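Local coordinates for Glyco_hydro_cc domain-containing protein (Blastomyces gilchristii, PDB 6UB0) that probably hydrolyses beta-1,3-glucan, as a curdlan-specific exo-beta-1,3-glucanase of glycoside hydrolase family GH128 (subgroup III), at residues Gly35-Ala38 with Gly39-Tyr42; Asn98-Ala101 with Ala102-Arg105; Trp122-Gly125 with Phe126-Cys130; Glu159-Ala162 with Leu163-Tyr167; Leu194-Leu197 with Asp198-Gly202. All coordinates share one frame; numbering follows the deposited sequence.

Contact 1: Gly35-Ala38 with Gly39-Tyr42; sequences GYTA and GIEY
Thr37 and Ile40 meet side chain to side chain across a tight reversal of the chain. Both the CB and the CG2 methyl of Thr37 face the CG1-CD1 branch of Ile40. Thr37 CB lies 3.5 Å from Ile40 CG1. The approach of the Thr37 methyl to Ile40 CD1 is implausibly close in the model and is best treated as doubtful. Ile40 places CG1 between its own backbone N and carbonyl carbon (chi1 47°), and this turns the CG1 branch toward Thr37. The backbone from Thr37 to Ile40 forms a type II beta turn. Gly39 takes its third position with a positive phi of 74°, a value that favours glycine. The side-chain contact is carbon on carbon. No hydrogen bond crosses between the two segments. Further out, Thr37 also touches Ile12 and Leu15. After the turn, Glu41 and Tyr42 enter the short strand 41-42 of the TIM-barrel-type core, beside strand 23-27. Its backbone pairs with Ser24 and Ser26 through Glu41. The Glu41 carboxylate makes a salt bridge to Arg205 and a hydrogen bond to Asn69, while Tyr42 OH bonds to Asn28.

Contact 2: Asn98-Ala101 with Ala102-Arg105; sequences NPYA and ARAR
The carbonyl oxygen of Tyr100 is the polar focus of this turn. Arg103 N donates a 3.1 Å hydrogen bond to Tyr100 O. The bond is bent, with an N-H...O angle of 146°, and the donor stands above the carbonyl plane. Ala104 N lies 2.9 Å from the same Tyr100 O. The two side chains of Tyr100 and Arg103 also meet. The arginine chain bends at chi3 (-39°), which brings the guanidinium back to the tyrosine ring. Arg103 NH2 sits 3.4 Å from Tyr100 CD1 and almost as near to CE1. The guanidinium and ring planes are 36° apart, so the approach is oblique and not a flat stack. Arg103 NH1 turns to a second partner, forming a salt bridge with Glu60. The methyl of Ala104 lies 3.8 Å from Tyr100 O, beside the same carbonyl. Two residues earlier, Ala101 N bonds to Asn98 O at 3.2 Å in the short 3-10 segment. The whole piece links helix 86-96 to strand 105-111. Tyr100 is buried against Asn56, Ala59, Glu60 and Ile63 of helix 52-64, and with Ala104 it also packs on Leu70 of strand 69-71.

Contact 3: Trp122-Gly125 with Phe126-Cys130; sequences WMQG and FLDVC
Trp122 and Phe126 stand one helical turn apart with their ring planes almost parallel, 11° from each other. They are slid so far that they barely overlap, and the centroids of the tryptophan six-membered ring and the phenylalanine ring are 5.2 Å apart. What covers the indole face is mostly the methylene of Phe126, with Phe126 CB 3.3 Å from Trp122 CZ3. Both residues carry CG on the far side of CB from the backbone N (chi1 -173° for Trp122, 169° for Phe126). The two side chains cross at a slant while their ring planes stay near parallel. Met123 runs alongside Phe126, pointing the same way. Its chain folds at chi2 and chi3, and Met123 SD comes 4.1 Å from Phe126 CD2. This is a Met-aromatic contact made obliquely to the ring. Cys130 SG lies over one face of the Phe126 ring, toward its rim, and is tied to Cys134 by a disulfide. Met123 also meets Leu127, Met123 CG to Leu127 CD1 at 3.9 Å, the two side chains crossing. Regular i to i+4 backbone bonds hold this spacing, as from Phe126 N to Trp122 O at 2.7 Å. The helix is 119-130, the connection between strands 105-111 and 138-146 in a beta-alpha-beta unit of the barrel. Trp122 NE1 bonds to Met84 O, and Asp128 OD1 to Tyr167 OH. The chemistry is therefore divided: aromatic rings and sulfur atoms pack on the buried side, while the polar ends of Trp122 and Asp128 are met by neighbouring parts of the chain.

Contact 4: Glu159-Ala162 with Leu163-Tyr167; sequences EAIA and LGQKY
This is an intrahelical contact across the last turns of helix 150-166, the helix of the beta-alpha-beta unit between strands 138-146 and 172-180. Four consecutive i to i+4 backbone bonds join residues 159-162 to 163-166. They run from 2.8 Å, between Leu163 N and Glu159 O, to 3.0 Å, between Lys166 N and Ala162 O. The main side-chain meeting is that of Ile161 and Gln165. These two lie alongside each other and point the same way. The CG2 branch of Ile161 does the touching, at 3.3 Å from Gln165 NE2 and 3.7 Å from Gln165 CD. Gln165 has CG on the side of CB away from its carbonyl carbon (chi1 -66°), and the chain continues extended, so its aliphatic part passes close to the backbone. Gln165 CG is 3.2 Å from Ile161 O, the same oxygen that accepts the bond from Gln165 N. Gly164 adds no side chain, and its N-H bonds to Ala160 O. The helix then gives way at Tyr167, the first residue to leave helical backbone angles. A weak bond from Tyr167 N to Leu163 O marks this end, and that oxygen also lies in the plane of the tyrosine ring, at its edge. Glu159 pairs with Arg155, one turn earlier in the helix. On the side facing helix 119-130, Leu163 is buried against Met123 and Gln124. Glu159 touches Leu120 there, and Lys166 NZ makes a weak hydrogen bond with Gln124 OE1.

Contact 5: Leu194-Leu197 with Asp198-Gly202; sequences LPWL and DSNAG
Trp196 and Asn200 both hold CG opposite the backbone N (chi1 -174° and 179°), and their side chains run alongside each other in the same direction. The Asn200 amide stands almost upright on the indole, its plane 88° from that of the ring. Asn200 ND2 sits over one face, toward the rim, 3.3 Å from Trp196 CH2. The other end of the amide is held: Asn200 OD1 accepts a 2.7 Å bond from Gly202 N. That bond makes an Asx turn, which fixes the rotation of the amide just where helix 183-199 ends. This helix joins strands 172-180 and 203-208 in a beta-alpha-beta unit. Asn200 is the first residue to leave it, yet its N still bonds to Trp196 O at 2.8 Å. Pro195 O takes two bonds from Ser199. Ser199 N is 3.0 Å from Pro195 O. Ser199 OG is 2.9 Å from Pro195 O. Pro195, which has no N-H to give, lies at a kink in the helix. Asp198 N bonds to Leu194 O, while its carboxylate makes a salt bridge to Arg5 through OD2 and hydrogen bonds to Tyr206 and Ser2 through OD1. Trp196 also packs on Val157 and Ser158 of helix 150-166 and makes a cation-pi contact with Lys154.

In the fold
The five contacts follow one another along the chain, all within one TIM-barrel-type catalytic core. Contacts 3, 4 and 5 lie on helices of three successive beta-alpha-beta units. Contacts 3 and 4 have centres 12 Å apart and are joined by Asp128 OD1 and Tyr167 OH, 2.5 Å apart, a probable hydrogen bond. Contacts 4 and 5 have centres 16 Å apart and meet where Ile161 CD1 lies 3.7 Å from Gly202 CA. Contact 1 is across the chain's centre from contacts 3 and 4, and contact 2 comes within about 7 Å of contact 1 by nearest atoms. None supplies residues of the glycan pocket; the Met123 side chain is about 13 Å from a bound glucose.

Contact 1: Gly35-Ala38 with Gly39-Tyr42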
loop_
_atom_site.group_PDB
_atom_site.type_symbol
_atom_site.label_atom_id
_atom_site.label_comp_id
_atom_site.label_asym_id
_atom_site.label_seq_id
_atom_site.Cartn_x
_atom_site.Cartn_y
_atom_site.Cartn_z
ATOM N N GLY A 35 -3.473 -18.286 1.094
ATOM C CA GLY A 35 -4.780 -18.690 1.656
ATOM C C GLY A 35 -5.897 -17.908 1.003
ATOM O O GLY A 35 -5.657 -17.378 -0.127
ATOM N N TYR A 36 -7.062 -17.842 1.665
ATOM C CA TYR A 36 -8.297 -17.166 1.171
ATOM C C TYR A 36 -9.020 -16.516 2.364
ATOM O O TYR A 36 -9.015 -17.028 3.535
ATOM C CB TYR A 36 -9.123 -18.145 0.309
ATOM C CG TYR A 36 -10.514 -17.661 -0.024
ATOM C CD1 TYR A 36 -11.558 -17.906 0.851
ATOM C CD2 TYR A 36 -10.801 -16.965 -1.191
ATOM C CE1 TYR A 36 -12.844 -17.470 0.588
ATOM C CE2 TYR A 36 -12.087 -16.517 -1.475
ATOM C CZ TYR A 36 -13.104 -16.733 -0.554
ATOM O OH TYR A 36 -14.394 -16.310 -0.745
ATOM N N THR A 37 -9.585 -15.333 2.106
ATOM C CA THR A 37 -10.474 -14.577 3.023
ATOM C C THR A 37 -11.693 -14.136 2.213
ATOM O O THR A 37 -11.481 -13.519 1.155
ATOM C CB THR A 37 -9.844 -13.321 3.659
ATOM O OG1 THR A 37 -8.539 -13.566 4.174
ATOM C CG2 THR A 37 -10.702 -12.809 4.791
ATOM N N ALA A 38 -12.899 -14.517 2.652
ATOM C CA ALA A 38 -14.171 -14.306 1.924
ATOM C C ALA A 38 -14.583 -12.828 1.982
ATOM O O ALA A 38 -14.440 -12.262 3.010
ATOM C CB ALA A 38 -15.243 -15.196 2.533
ATOM N N GLY A 39 -15.068 -12.268 0.868
ATOM C CA GLY A 39 -15.585 -10.891 0.769
ATOM C C GLY A 39 -14.469 -9.849 0.778
ATOM O O GLY A 39 -14.776 -8.647 0.832
ATOM N N ILE A 40 -13.198 -10.243 0.675
ATOM C CA ILE A 40 -12.133 -9.191 0.575
ATOM C C ILE A 40 -11.193 -9.487 -0.578
ATOM O O ILE A 40 -10.902 -10.669 -0.829
ATOM C CB ILE A 40 -11.409 -8.939 1.896
ATOM C CG1 ILE A 40 -10.988 -10.224 2.577
ATOM C CG2 ILE A 40 -12.219 -8.036 2.839
ATOM C CD1 ILE A 40 -10.317 -9.960 3.874
ATOM N N GLU A 41 -10.863 -8.422 -1.310
ATOM C CA GLU A 41 -10.075 -8.466 -2.556
ATOM C C GLU A 41 -8.626 -8.559 -2.104
ATOM O O GLU A 41 -8.173 -7.627 -1.489
ATOM C CB GLU A 41 -10.263 -7.220 -3.409
ATOM C CG GLU A 41 -9.417 -7.255 -4.668
ATOM C CD GLU A 41 -9.393 -5.948 -5.433
ATOM O OE1 GLU A 41 -10.435 -5.264 -5.406
ATOM O OE2 GLU A 41 -8.339 -5.638 -6.059
ATOM N N TYR A 42 -7.975 -9.684 -2.379
ATOM C CA TYR A 42 -6.503 -9.789 -2.256
ATOM C C TYR A 42 -5.867 -9.021 -3.423
ATOM O O TYR A 42 -6.322 -9.088 -4.609
ATOM C CB TYR A 42 -6.053 -11.249 -2.266
ATOM C CG TYR A 42 -4.568 -11.402 -2.359
ATOM C CD1 TYR A 42 -3.774 -11.027 -1.286
ATOM C CD2 TYR A 42 -3.960 -11.847 -3.523
ATOM C CE1 TYR A 42 -2.406 -11.155 -1.338
ATOM C CE2 TYR A 42 -2.582 -11.974 -3.580
ATOM C CZ TYR A 42 -1.813 -11.586 -2.493
ATOM O OH TYR A 42 -0.465 -11.667 -2.511
#

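Contact 2: Asn98-Ala101 with Ala102-Arg105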
loop_
_atom_site.group_PDB
_atom_site.type_symbol
_atom_site.label_atom_id
_atom_site.label_comp_id
_atom_site.label_asym_id
_atom_site.label_seq_id
_atom_site.Cartn_x
_atom_site.Cartn_y
_atom_site.Cartn_z
ATOM N N ASN A 98 3.107 -2.999 -16.874
ATOM C CA ASN A 98 2.331 -2.413 -18.015
ATOM C C ASN A 98 1.523 -3.459 -18.784
ATOM O O ASN A 98 0.492 -3.125 -19.339
ATOM C CB ASN A 98 3.219 -1.728 -19.060
ATOM C CG ASN A 98 3.433 -0.257 -18.782
ATOM O OD1 ASN A 98 3.311 0.176 -17.646
ATOM N ND2 ASN A 98 3.770 0.522 -19.798
ATOM N N PRO A 99 2.069 -4.673 -19.015
ATOM C CA PRO A 99 1.358 -5.762 -19.689
ATOM C C PRO A 99 -0.022 -6.163 -19.163
ATOM O O PRO A 99 -0.751 -6.683 -19.914
ATOM C CB PRO A 99 2.244 -7.000 -19.472
ATOM C CG PRO A 99 3.518 -6.495 -18.782
ATOM C CD PRO A 99 3.503 -4.986 -18.903
ATOM N N TYR A 100 -0.284 -5.976 -17.874
ATOM C CA TYR A 100 -1.570 -6.314 -17.212
ATOM C C TYR A 100 -2.493 -5.100 -17.138
ATOM O O TYR A 100 -3.493 -5.169 -16.449
ATOM C CB TYR A 100 -1.280 -6.893 -15.828
ATOM C CG TYR A 100 -0.383 -8.086 -15.939
ATOM C CD1 TYR A 100 -0.908 -9.306 -16.290
ATOM C CD2 TYR A 100 0.997 -7.963 -15.802
ATOM C CE1 TYR A 100 -0.104 -10.413 -16.435
ATOM C CE2 TYR A 100 1.823 -9.052 -16.007
ATOM C CZ TYR A 100 1.262 -10.272 -16.333
ATOM O OH TYR A 100 2.025 -11.377 -16.509
ATOM N N ALA A 101 -2.155 -4.019 -17.822
ATOM C CA ALA A 101 -2.907 -2.745 -17.774
ATOM C C ALA A 101 -4.365 -2.959 -18.189
ATOM O O ALA A 101 -5.232 -2.286 -17.616
ATOM C CB ALA A 101 -2.260 -1.724 -18.663
ATOM N N ALA A 102 -4.611 -3.844 -19.150
ATOM C CA ALA A 102 -5.957 -4.054 -19.733
ATOM C C ALA A 102 -6.835 -4.811 -18.721
ATOM O O ALA A 102 -8.049 -4.576 -18.693
ATOM C CB ALA A 102 -5.845 -4.753 -21.072
ATOM N N ARG A 103 -6.222 -5.610 -17.844
ATOM C CA ARG A 103 -6.944 -6.565 -16.970
ATOM C C ARG A 103 -6.894 -6.140 -15.495
ATOM O O ARG A 103 -7.616 -6.692 -14.687
ATOM C CB ARG A 103 -6.416 -7.969 -17.272
ATOM C CG ARG A 103 -6.982 -8.501 -18.585
ATOM C CD ARG A 103 -6.316 -9.731 -19.206
ATOM N NE ARG A 103 -4.853 -9.812 -19.137
ATOM C CZ ARG A 103 -4.173 -10.869 -18.700
ATOM N NH1 ARG A 103 -4.819 -11.936 -18.253
ATOM N NH2 ARG A 103 -2.843 -10.819 -18.639
ATOM N N ALA A 104 -6.133 -5.118 -15.142
ATOM C CA ALA A 104 -5.993 -4.757 -13.724
ATOM C C ALA A 104 -5.494 -3.323 -13.616
ATOM O O ALA A 104 -4.805 -2.820 -14.577
ATOM C CB ALA A 104 -5.060 -5.752 -13.078
ATOM N N ARG A 105 -5.875 -2.692 -12.510
ATOM C CA ARG A 105 -5.361 -1.364 -12.148
ATOM C C ARG A 105 -3.984 -1.607 -11.510
ATOM O O ARG A 105 -3.801 -2.658 -10.841
ATOM C CB ARG A 105 -6.414 -0.648 -11.314
ATOM C CG ARG A 105 -7.775 -0.644 -11.982
ATOM C CD ARG A 105 -8.769 0.100 -11.141
ATOM N NE ARG A 105 -8.382 1.490 -11.029
ATOM C CZ ARG A 105 -7.964 2.057 -9.904
ATOM N NH1 ARG A 105 -7.869 1.335 -8.802
ATOM N NH2 ARG A 105 -7.593 3.326 -9.899
#

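Contact 3: Trp122-Gly125 with Phe126-Cys130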
loop_
_atom_site.group_PDB
_atom_site.type_symbol
_atom_site.label_atom_id
_atom_site.label_comp_id
_atom_site.label_asym_id
_atom_site.label_seq_id
_atom_site.Cartn_x
_atom_site.Cartn_y
_atom_site.Cartn_z
ATOM N N TRP A 122 12.173 10.054 -4.963
ATOM C CA TRP A 122 12.357 8.802 -5.730
ATOM C C TRP A 122 11.147 8.629 -6.642
ATOM O O TRP A 122 11.327 8.274 -7.851
ATOM C CB TRP A 122 12.598 7.609 -4.815
ATOM C CG TRP A 122 12.955 6.367 -5.569
ATOM C CD1 TRP A 122 14.164 5.744 -5.669
ATOM C CD2 TRP A 122 12.021 5.516 -6.249
ATOM N NE1 TRP A 122 14.082 4.615 -6.445
ATOM C CE2 TRP A 122 12.766 4.448 -6.818
ATOM C CE3 TRP A 122 10.652 5.596 -6.490
ATOM C CZ2 TRP A 122 12.156 3.448 -7.569
ATOM C CZ3 TRP A 122 10.069 4.637 -7.275
ATOM C CH2 TRP A 122 10.800 3.563 -7.772
ATOM N N MET A 123 9.935 8.854 -6.121
ATOM C CA MET A 123 8.722 8.734 -6.970
ATOM C C MET A 123 8.878 9.672 -8.172
ATOM O O MET A 123 8.606 9.229 -9.305
ATOM C CB MET A 123 7.426 9.077 -6.229
ATOM C CG MET A 123 6.202 8.508 -6.919
ATOM S SD MET A 123 6.175 6.701 -7.051
ATOM C CE MET A 123 5.446 6.306 -5.442
ATOM N N GLN A 124 9.325 10.907 -7.968
ATOM C CA GLN A 124 9.373 11.851 -9.117
ATOM C C GLN A 124 10.438 11.400 -10.142
ATOM O O GLN A 124 10.156 11.414 -11.368
ATOM C CB GLN A 124 9.561 13.281 -8.664
ATOM C CG GLN A 124 9.312 14.207 -9.840
ATOM C CD GLN A 124 9.325 15.650 -9.446
ATOM O OE1 GLN A 124 8.430 16.136 -8.765
ATOM N NE2 GLN A 124 10.324 16.355 -9.939
ATOM N N GLY A 125 11.581 10.916 -9.652
ATOM C CA GLY A 125 12.670 10.330 -10.464
ATOM C C GLY A 125 12.178 9.129 -11.241
ATOM O O GLY A 125 12.415 9.012 -12.465
ATOM N N PHE A 126 11.479 8.242 -10.566
ATOM C CA PHE A 126 10.766 7.147 -11.231
ATOM C C PHE A 126 9.714 7.692 -12.219
ATOM O O PHE A 126 9.637 7.176 -13.363
ATOM C CB PHE A 126 10.128 6.270 -10.159
ATOM C CG PHE A 126 9.162 5.269 -10.711
ATOM C CD1 PHE A 126 9.634 4.101 -11.269
ATOM C CD2 PHE A 126 7.794 5.490 -10.664
ATOM C CE1 PHE A 126 8.766 3.155 -11.783
ATOM C CE2 PHE A 126 6.927 4.545 -11.159
ATOM C CZ PHE A 126 7.403 3.375 -11.704
ATOM N N LEU A 127 8.896 8.668 -11.822
ATOM C CA LEU A 127 7.852 9.184 -12.738
ATOM C C LEU A 127 8.521 9.886 -13.941
ATOM O O LEU A 127 8.028 9.748 -15.082
ATOM C CB LEU A 127 6.961 10.114 -11.926
ATOM C CG LEU A 127 6.089 9.396 -10.898
ATOM C CD1 LEU A 127 5.209 10.380 -10.152
ATOM C CD2 LEU A 127 5.252 8.327 -11.554
ATOM N N ASP A 128 9.596 10.625 -13.706
ATOM C CA ASP A 128 10.376 11.246 -14.811
ATOM C C ASP A 128 10.859 10.127 -15.724
ATOM O O ASP A 128 10.546 10.180 -16.929
ATOM C CB ASP A 128 11.502 12.125 -14.284
ATOM C CG ASP A 128 10.975 13.455 -13.790
ATOM O OD1 ASP A 128 9.884 13.863 -14.261
ATOM O OD2 ASP A 128 11.651 14.064 -12.958
ATOM N N VAL A 129 11.594 9.168 -15.179
ATOM C CA VAL A 129 12.238 8.097 -15.993
ATOM C C VAL A 129 11.140 7.337 -16.725
ATOM O O VAL A 129 11.376 6.850 -17.845
ATOM C CB VAL A 129 13.136 7.140 -15.186
ATOM C CG1 VAL A 129 13.615 6.005 -16.071
ATOM C CG2 VAL A 129 14.336 7.837 -14.578
ATOM N N CYS A 130 9.957 7.195 -16.135
ATOM C CA CYS A 130 8.886 6.424 -16.804
ATOM C C CYS A 130 8.553 7.040 -18.178
ATOM O O CYS A 130 8.235 6.258 -19.114
ATOM C CB CYS A 130 7.654 6.316 -15.916
ATOM S SG CYS A 130 7.802 4.896 -14.799
#

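Contact 4: Glu159-Ala162 with Leu163-Tyr167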
loop_
_atom_site.group_PDB
_atom_site.type_symbol
_atom_site.label_atom_id
_atom_site.label_comp_id
_atom_site.label_asym_id
_atom_site.label_seq_id
_atom_site.Cartn_x
_atom_site.Cartn_y
_atom_site.Cartn_z
ATOM N N GLU A 159 1.090 15.691 -0.532
ATOM C CA GLU A 159 2.256 15.871 -1.436
ATOM C C GLU A 159 2.311 14.687 -2.409
ATOM O O GLU A 159 2.614 14.916 -3.609
ATOM C CB GLU A 159 3.531 16.018 -0.612
ATOM C CG GLU A 159 4.649 16.754 -1.334
ATOM C CD GLU A 159 5.576 17.494 -0.386
ATOM O OE1 GLU A 159 5.820 16.965 0.729
ATOM O OE2 GLU A 159 6.033 18.627 -0.745
ATOM N N ALA A 160 1.997 13.473 -1.930
ATOM C CA ALA A 160 1.967 12.261 -2.784
ATOM C C ALA A 160 0.858 12.442 -3.818
ATOM O O ALA A 160 1.087 12.161 -5.001
ATOM C CB ALA A 160 1.772 11.028 -1.947
ATOM N N ILE A 161 -0.305 12.918 -3.381
ATOM C CA ILE A 161 -1.489 13.146 -4.260
ATOM C C ILE A 161 -1.145 14.201 -5.331
ATOM O O ILE A 161 -1.460 13.986 -6.502
ATOM C CB ILE A 161 -2.712 13.574 -3.429
ATOM C CG1 ILE A 161 -3.215 12.424 -2.549
ATOM C CG2 ILE A 161 -3.780 14.090 -4.361
ATOM C CD1 ILE A 161 -4.098 12.818 -1.381
ATOM N N ALA A 162 -0.566 15.325 -4.895
ATOM C CA ALA A 162 -0.169 16.440 -5.764
ATOM C C ALA A 162 0.841 15.860 -6.752
ATOM O O ALA A 162 0.651 16.027 -7.984
ATOM C CB ALA A 162 0.396 17.567 -4.922
ATOM N N LEU A 163 1.820 15.113 -6.249
ATOM C CA LEU A 163 2.873 14.550 -7.133
ATOM C C LEU A 163 2.220 13.674 -8.215
ATOM O O LEU A 163 2.521 13.892 -9.415
ATOM C CB LEU A 163 3.922 13.776 -6.340
ATOM C CG LEU A 163 5.018 13.192 -7.229
ATOM C CD1 LEU A 163 5.725 14.305 -8.014
ATOM C CD2 LEU A 163 6.016 12.369 -6.424
ATOM N N GLY A 164 1.327 12.754 -7.825
ATOM C CA GLY A 164 0.629 11.829 -8.755
ATOM C C GLY A 164 -0.169 12.564 -9.831
ATOM O O GLY A 164 -0.063 12.200 -11.047
ATOM N N GLN A 165 -0.921 13.588 -9.425
ATOM C CA GLN A 165 -1.788 14.390 -10.332
ATOM C C GLN A 165 -0.917 15.144 -11.347
ATOM O O GLN A 165 -1.275 15.084 -12.541
ATOM C CB GLN A 165 -2.752 15.235 -9.500
ATOM C CG GLN A 165 -3.714 14.326 -8.752
ATOM C CD GLN A 165 -4.688 15.026 -7.844
ATOM O OE1 GLN A 165 -4.692 16.253 -7.732
ATOM N NE2 GLN A 165 -5.531 14.242 -7.183
ATOM N N LYS A 166 0.218 15.724 -10.930
ATOM C CA LYS A 166 1.127 16.437 -11.869
ATOM C C LYS A 166 1.493 15.460 -13.000
ATOM O O LYS A 166 1.505 15.898 -14.156
ATOM C CB LYS A 166 2.337 17.056 -11.146
ATOM C CG LYS A 166 3.348 17.769 -12.044
ATOM C CD LYS A 166 4.101 18.937 -11.412
ATOM C CE LYS A 166 4.866 18.568 -10.158
ATOM N NZ LYS A 166 5.648 17.317 -10.309
ATOM N N TYR A 167 1.718 14.174 -12.698
ATOM C CA TYR A 167 2.052 13.116 -13.697
ATOM C C TYR A 167 0.781 12.392 -14.206
ATOM O O TYR A 167 0.932 11.363 -14.879
ATOM C CB TYR A 167 3.152 12.203 -13.125
ATOM C CG TYR A 167 4.503 12.877 -12.996
ATOM C CD1 TYR A 167 4.791 13.711 -11.922
ATOM C CD2 TYR A 167 5.494 12.701 -13.962
ATOM C CE1 TYR A 167 6.018 14.344 -11.808
ATOM C CE2 TYR A 167 6.723 13.334 -13.864
ATOM C CZ TYR A 167 6.987 14.156 -12.783
ATOM O OH TYR A 167 8.190 14.782 -12.685
#

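Contact 5: Leu194-Leu197 with Asp198-Gly202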
loop_
_atom_site.group_PDB
_atom_site.type_symbol
_atom_site.label_atom_id
_atom_site.label_comp_id
_atom_site.label_asym_id
_atom_site.label_seq_id
_atom_site.Cartn_x
_atom_site.Cartn_y
_atom_site.Cartn_z
ATOM N N LEU A 194 -8.076 8.263 10.341
ATOM C CA LEU A 194 -9.032 7.370 9.615
ATOM C C LEU A 194 -10.177 8.161 8.962
ATOM O O LEU A 194 -10.498 7.968 7.782
ATOM C CB LEU A 194 -9.546 6.261 10.540
ATOM C CG LEU A 194 -8.570 5.115 10.817
ATOM C CD1 LEU A 194 -9.191 3.989 11.627
ATOM C CD2 LEU A 194 -7.993 4.559 9.511
ATOM N N PRO A 195 -10.836 9.096 9.674
ATOM C CA PRO A 195 -11.869 9.917 9.039
ATOM C C PRO A 195 -11.294 10.745 7.868
ATOM O O PRO A 195 -11.888 10.779 6.803
ATOM C CB PRO A 195 -12.381 10.816 10.174
ATOM C CG PRO A 195 -11.864 10.205 11.467
ATOM C CD PRO A 195 -10.613 9.435 11.087
ATOM N N TRP A 196 -10.119 11.328 8.065
ATOM C CA TRP A 196 -9.428 12.208 7.085
ATOM C C TRP A 196 -9.122 11.412 5.806
ATOM O O TRP A 196 -9.436 11.879 4.647
ATOM C CB TRP A 196 -8.153 12.768 7.739
ATOM C CG TRP A 196 -7.462 13.779 6.886
ATOM C CD1 TRP A 196 -7.803 15.091 6.770
ATOM C CD2 TRP A 196 -6.367 13.558 5.979
ATOM N NE1 TRP A 196 -6.999 15.704 5.847
ATOM C CE2 TRP A 196 -6.099 14.796 5.359
ATOM C CE3 TRP A 196 -5.585 12.449 5.638
ATOM C CZ2 TRP A 196 -5.084 14.953 4.421
ATOM C CZ3 TRP A 196 -4.598 12.603 4.698
ATOM C CH2 TRP A 196 -4.345 13.844 4.105
ATOM N N LEU A 197 -8.572 10.212 6.002
ATOM C CA LEU A 197 -8.278 9.288 4.871
ATOM C C LEU A 197 -9.607 8.936 4.207
ATOM O O LEU A 197 -9.661 8.926 2.965
ATOM C CB LEU A 197 -7.495 8.067 5.385
ATOM C CG LEU A 197 -6.079 8.377 5.870
ATOM C CD1 LEU A 197 -5.530 7.295 6.790
ATOM C CD2 LEU A 197 -5.145 8.575 4.679
ATOM N N ASP A 198 -10.651 8.652 4.990
ATOM C CA ASP A 198 -11.939 8.130 4.439
ATOM C C ASP A 198 -12.641 9.196 3.548
ATOM O O ASP A 198 -13.290 8.830 2.533
ATOM C CB ASP A 198 -12.820 7.664 5.599
ATOM C CG ASP A 198 -12.450 6.262 6.039
ATOM O OD1 ASP A 198 -11.784 5.551 5.218
ATOM O OD2 ASP A 198 -12.790 5.894 7.182
ATOM N N SER A 199 -12.499 10.476 3.859
ATOM C CA SER A 199 -13.155 11.568 3.087
ATOM C C SER A 199 -12.179 12.185 2.077
ATOM O O SER A 199 -12.677 12.817 1.104
ATOM C CB SER A 199 -13.729 12.586 4.013
ATOM O OG SER A 199 -12.769 12.879 5.008
ATOM N N ASN A 200 -10.860 11.980 2.253
ATOM C CA ASN A 200 -9.844 12.523 1.311
ATOM C C ASN A 200 -9.948 11.685 0.033
ATOM O O ASN A 200 -9.456 10.559 0.004
ATOM C CB ASN A 200 -8.447 12.638 1.935
ATOM C CG ASN A 200 -7.432 13.171 0.943
ATOM O OD1 ASN A 200 -7.706 13.186 -0.252
ATOM N ND2 ASN A 200 -6.264 13.601 1.403
ATOM N N ALA A 201 -10.648 12.216 -0.964
ATOM C CA ALA A 201 -10.867 11.629 -2.306
ATOM C C ALA A 201 -9.551 11.441 -3.082
ATOM O O ALA A 201 -9.578 10.799 -4.149
ATOM C CB ALA A 201 -11.795 12.535 -3.061
ATOM N N GLY A 202 -8.436 12.001 -2.607
ATOM C CA GLY A 202 -7.099 11.718 -3.177
ATOM C C GLY A 202 -6.614 10.332 -2.765
ATOM O O GLY A 202 -5.649 9.822 -3.418
#